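Local coordinates for CPXV018 protein (Cowpox virus, PDB 4PDC) that probably binds the activating receptor NKG2D of natural killer and T cells as a secreted, MHC class I-like viral decoy, at residues Cys84-Asp88 / Asn89-Phe93; Thr71-Pro74 / Tyr75-Leu78. The protein carries 2 engineered substitutions. One frame throughout, in Å; residues are numbered along the deposited sequence.

Contact 1 of 2, residues Cys84-Asp88 / Asn89-Phe93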
loop_
_atom_site.group_PDB
_atom_site.type_symbol
_atom_site.label_atom_id
_atom_site.label_comp_id
_atom_site.label_asym_id
_atom_site.label_seq_id
_atom_site.Cartn_x
_atom_site.Cartn_y
_atom_site.Cartn_z
ATOM N N CYS E 84 -4.900 10.594 11.842
ATOM C CA CYS E 84 -3.979 9.764 12.607
ATOM C C CYS E 84 -3.303 10.648 13.651
ATOM O O CYS E 84 -3.108 11.848 13.441
ATOM C CB CYS E 84 -2.956 9.067 11.701
ATOM S SG CYS E 84 -1.744 10.111 10.855
ATOM N N ASP E 85 -2.972 10.039 14.783
ATOM C CA ASP E 85 -2.458 10.755 15.940
ATOM C C ASP E 85 -1.225 10.037 16.471
ATOM O O ASP E 85 -1.275 8.837 16.743
ATOM C CB ASP E 85 -3.541 10.848 17.019
ATOM C CG ASP E 85 -3.087 11.607 18.254
ATOM O OD1 ASP E 85 -2.196 11.109 18.977
ATOM O OD2 ASP E 85 -3.644 12.694 18.513
ATOM N N TYR E 86 -0.120 10.767 16.595
ATOM C CA TYR E 86 1.105 10.215 17.168
ATOM C C TYR E 86 1.434 10.942 18.466
ATOM O O TYR E 86 1.899 12.084 18.460
ATOM C CB TYR E 86 2.263 10.319 16.180
ATOM C CG TYR E 86 3.416 9.397 16.502
ATOM C CD1 TYR E 86 3.230 8.025 16.562
ATOM C CD2 TYR E 86 4.690 9.897 16.731
ATOM C CE1 TYR E 86 4.275 7.175 16.848
ATOM C CE2 TYR E 86 5.744 9.053 17.016
ATOM C CZ TYR E 86 5.529 7.692 17.069
ATOM O OH TYR E 86 6.570 6.839 17.357
ATOM N N THR E 87 1.174 10.254 19.574
ATOM C CA THR E 87 1.308 10.814 20.911
ATOM C C THR E 87 1.929 9.760 21.817
ATOM O O THR E 87 1.416 8.644 21.911
ATOM C CB THR E 87 -0.063 11.252 21.484
ATOM O OG1 THR E 87 -0.684 12.191 20.594
ATOM C CG2 THR E 87 0.095 11.894 22.854
ATOM N N ASP E 88 3.031 10.108 22.473
ATOM C CA ASP E 88 3.719 9.174 23.363
ATOM C C ASP E 88 4.107 7.917 22.587
ATOM O O ASP E 88 3.948 6.797 23.068
ATOM C CB ASP E 88 2.828 8.825 24.561
ATOM C CG ASP E 88 3.559 8.024 25.627
ATOM O OD1 ASP E 88 4.769 8.254 25.830
ATOM O OD2 ASP E 88 2.915 7.161 26.258
ATOM N N ASN E 89 4.599 8.122 21.367
ATOM C CA ASN E 89 5.031 7.034 20.492
ATOM C C ASN E 89 3.935 6.013 20.194
ATOM O O ASN E 89 4.222 4.907 19.741
ATOM C CB ASN E 89 6.239 6.318 21.099
ATOM C CG ASN E 89 7.410 7.252 21.333
ATOM O OD1 ASN E 89 7.867 7.420 22.463
ATOM N ND2 ASN E 89 7.898 7.869 20.262
ATOM N N LYS E 90 2.685 6.389 20.446
ATOM C CA LYS E 90 1.547 5.517 20.173
ATOM C C LYS E 90 0.706 6.054 19.019
ATOM O O LYS E 90 0.373 7.243 18.969
ATOM C CB LYS E 90 0.688 5.354 21.426
ATOM C CG LYS E 90 1.333 4.470 22.483
ATOM C CD LYS E 90 0.554 4.487 23.789
ATOM C CE LYS E 90 1.163 3.533 24.804
ATOM N NZ LYS E 90 2.618 3.787 25.005
ATOM N N SER E 91 0.380 5.160 18.091
ATOM C CA SER E 91 -0.400 5.500 16.910
ATOM C C SER E 91 -1.871 5.190 17.143
ATOM O O SER E 91 -2.222 4.050 17.436
ATOM C CB SER E 91 0.106 4.723 15.693
ATOM O OG SER E 91 1.486 4.947 15.471
ATOM N N THR E 92 -2.723 6.205 17.021
ATOM C CA THR E 92 -4.165 6.017 17.124
ATOM C C THR E 92 -4.854 6.714 15.956
ATOM O O THR E 92 -4.303 7.641 15.355
ATOM C CB THR E 92 -4.725 6.551 18.459
ATOM O OG1 THR E 92 -4.381 7.929 18.615
ATOM C CG2 THR E 92 -4.165 5.757 19.630
ATOM N N PHE E 93 -6.055 6.250 15.635
ATOM C CA PHE E 93 -6.748 6.683 14.433
ATOM C C PHE E 93 -8.207 6.983 14.719
ATOM O O PHE E 93 -8.804 6.436 15.648
ATOM C CB PHE E 93 -6.639 5.613 13.346
ATOM C CG PHE E 93 -5.230 5.222 13.028
ATOM C CD1 PHE E 93 -4.504 5.913 12.072
ATOM C CD2 PHE E 93 -4.623 4.171 13.696
ATOM C CE1 PHE E 93 -3.204 5.556 11.782
ATOM C CE2 PHE E 93 -3.323 3.808 13.410
ATOM C CZ PHE E 93 -2.611 4.502 12.452
HETATM O O HOH W 1 -2.063 8.496 19.474
#
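The carbonyl oxygen of K90 is gripped from two directions. T87 N reaches it at 3.2 Å in an almost straight bond (171° at the hydrogen), and a bound water sits 2.8 Å from K90 O. The same water lies 2.7 Å from D85 OD1 and also touches T92 OG1, so it links the D85 and T92 side chains to the K90 carbonyl. There the D85 and T92 side chains run alongside each other, pointing the same way. Between the strands, D85 N donates to T92 O at 2.8 Å, and T92 N returns a bond to D85 O. K90 N donates to T87 O at 3.0 Å, closing the turn. The Y86 ring, CG anti to its backbone N (chi1 -161°), reaches forward along the hairpin and lays one face over N89 N, with S91 OG at its edge. Its plane is 71° from the N89 amide, whose ND2 makes a weak bond to Y86 OH at 3.4 Å. Beside the turn, the D88 and K90 side chains run alongside each other, and OD2 of D88 to NZ of K90 is a long salt bridge of 3.6 Å. At the far end, C84 CB packs 3.5 Å from F93 CE1, while C84 SG is tied to C134. I135 of helix 131-146 packs on C84, Y86 and S91. D88 and N89, both with left-handed backbone angles, make the type I' turn of a two-residue beta hairpin, and the disulfide pins helix to sheet much as in the alpha2 domain of MHC class I molecules.

Contact 2 of 2, residues Thr71-Pro74 / Tyr75-Leu78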
loop_
_atom_site.group_PDB
_atom_site.type_symbol
_atom_site.label_atom_id
_atom_site.label_comp_id
_atom_site.label_asym_id
_atom_site.label_seq_id
_atom_site.Cartn_x
_atom_site.Cartn_y
_atom_site.Cartn_z
ATOM N N THR E 71 -29.019 11.342 -8.855
ATOM C CA THR E 71 -30.207 11.314 -8.004
ATOM C C THR E 71 -31.160 12.446 -8.347
ATOM O O THR E 71 -30.748 13.482 -8.865
ATOM C CB THR E 71 -29.846 11.434 -6.506
ATOM O OG1 THR E 71 -29.403 12.767 -6.224
ATOM C CG2 THR E 71 -28.756 10.449 -6.126
ATOM N N SER E 72 -32.437 12.238 -8.049
ATOM C CA SER E 72 -33.428 13.299 -8.148
ATOM C C SER E 72 -33.319 14.204 -6.923
ATOM O O SER E 72 -33.837 15.319 -6.915
ATOM C CB SER E 72 -34.835 12.714 -8.264
ATOM O OG SER E 72 -35.116 11.865 -7.167
ATOM N N THR E 73 -32.645 13.707 -5.888
ATOM C CA THR E 73 -32.363 14.489 -4.690
ATOM C C THR E 73 -31.462 15.672 -5.050
ATOM O O THR E 73 -30.322 15.470 -5.466
ATOM C CB THR E 73 -31.680 13.627 -3.607
ATOM O OG1 THR E 73 -32.481 12.466 -3.335
ATOM C CG2 THR E 73 -31.481 14.420 -2.321
ATOM N N PRO E 74 -31.963 16.910 -4.884
ATOM C CA PRO E 74 -31.237 18.075 -5.410
ATOM C C PRO E 74 -29.938 18.413 -4.677
ATOM O O PRO E 74 -29.067 19.039 -5.280
ATOM C CB PRO E 74 -32.247 19.215 -5.247
ATOM C CG PRO E 74 -33.089 18.809 -4.104
ATOM C CD PRO E 74 -33.194 17.308 -4.174
ATOM N N TYR E 75 -29.808 18.015 -3.413
ATOM C CA TYR E 75 -28.612 18.345 -2.640
ATOM C C TYR E 75 -28.088 17.153 -1.849
ATOM O O TYR E 75 -28.828 16.514 -1.100
ATOM C CB TYR E 75 -28.897 19.509 -1.688
ATOM C CG TYR E 75 -27.659 20.065 -1.017
ATOM C CD1 TYR E 75 -27.203 19.542 0.187
ATOM C CD2 TYR E 75 -26.945 21.106 -1.591
ATOM C CE1 TYR E 75 -26.071 20.048 0.804
ATOM C CE2 TYR E 75 -25.811 21.618 -0.983
ATOM C CZ TYR E 75 -25.379 21.084 0.215
ATOM O OH TYR E 75 -24.252 21.590 0.821
ATOM N N GLU E 76 -26.799 16.870 -2.025
ATOM C CA GLU E 76 -26.106 15.850 -1.247
ATOM C C GLU E 76 -24.702 16.326 -0.910
ATOM O O GLU E 76 -23.913 16.636 -1.803
ATOM C CB GLU E 76 -26.030 14.520 -2.005
ATOM C CG GLU E 76 -27.321 13.729 -2.011
ATOM C CD GLU E 76 -27.105 12.258 -2.321
ATOM O OE1 GLU E 76 -26.384 11.946 -3.297
ATOM O OE2 GLU E 76 -27.656 11.412 -1.581
ATOM N N ASP E 77 -24.409 16.387 0.385
ATOM C CA ASP E 77 -23.084 16.737 0.873
ATOM C C ASP E 77 -22.493 15.554 1.622
ATOM O O ASP E 77 -23.048 15.096 2.618
ATOM C CB ASP E 77 -23.144 17.965 1.781
ATOM C CG ASP E 77 -21.771 18.462 2.173
ATOM O OD1 ASP E 77 -21.083 19.044 1.309
ATOM O OD2 ASP E 77 -21.376 18.271 3.342
ATOM N N LEU E 78 -21.364 15.063 1.127
ATOM C CA LEU E 78 -20.703 13.906 1.711
ATOM C C LEU E 78 -19.349 14.313 2.263
ATOM O O LEU E 78 -18.565 14.957 1.569
ATOM C CB LEU E 78 -20.545 12.800 0.668
ATOM C CG LEU E 78 -21.852 12.207 0.146
ATOM C CD1 LEU E 78 -21.608 11.437 -1.132
ATOM C CD2 LEU E 78 -22.468 11.301 1.204
#
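T73 overlaps the start of the strand with its methyl: CG2 lies 3.6 Å from Y75 O and 4.2 Å from E76 CG, so the branch touches the Y75 carbonyl and lies loosely against the E76 side chain. It gets there because CG2 stands anti to the backbone N, beside the carbonyl carbon, while OG1 takes the other branch (chi1 -55°). The next methyl back, T71 CG2, approaches the E76 carboxylate obliquely and stops 4.0 Å from OE1, a loose van der Waals contact. The T71 hydroxyl is turned another way: T71 OG1 donates to T73 O at 3.0 Å, in the carbonyl plane and on a lone pair, which closes a small bend round S72 and would help to hold the T73 carbonyl. T71 to P74 end the loop that brings the chain from helix 51-64 to strand 75-87. In the MHC class I-like platform this is the passage from the alpha1-like half to the alpha2-like half, and the new strand enters the sheet beside strand 2-13. Backbone bonds of P74 to G14 and of E76 to I12 mark the entry, P74 being the last residue before the strand. Y75 and E76 then part to different sides. The E76 chain, extended beyond CG, runs back toward T71 and into a buried place where OE1 accepts from N113 ND2 and OE2 is hydrogen-bonded to Y99 OH; two polar partners would help to hold the carboxylate's rotation and to steady its probable negative charge. With CG anti to the backbone N (chi1 -170°), the Y75 ring swings off P74 and brings its OH to E11 OE2, to which it is hydrogen-bonded.

How the contacts relate
Along the chain, strands 2-13, 16-25, 29-33 and 38-40 and helix 51-64 come first, and a loop then leads to contact 2, at the entry to strand 75-87. Contact 1 follows at the other end of that strand, where the turn reverses the chain into strand 90-99. The two are in series and neither encloses nor crosses the other: their centres are about 36 Å apart, their nearest atoms about 18 Å, on opposite sides of the chain's centre. Contact 2 starts the second half of the sheet beside strand 2-13, near helix 113-126; contact 1 closes its first hairpin under helix 131-146.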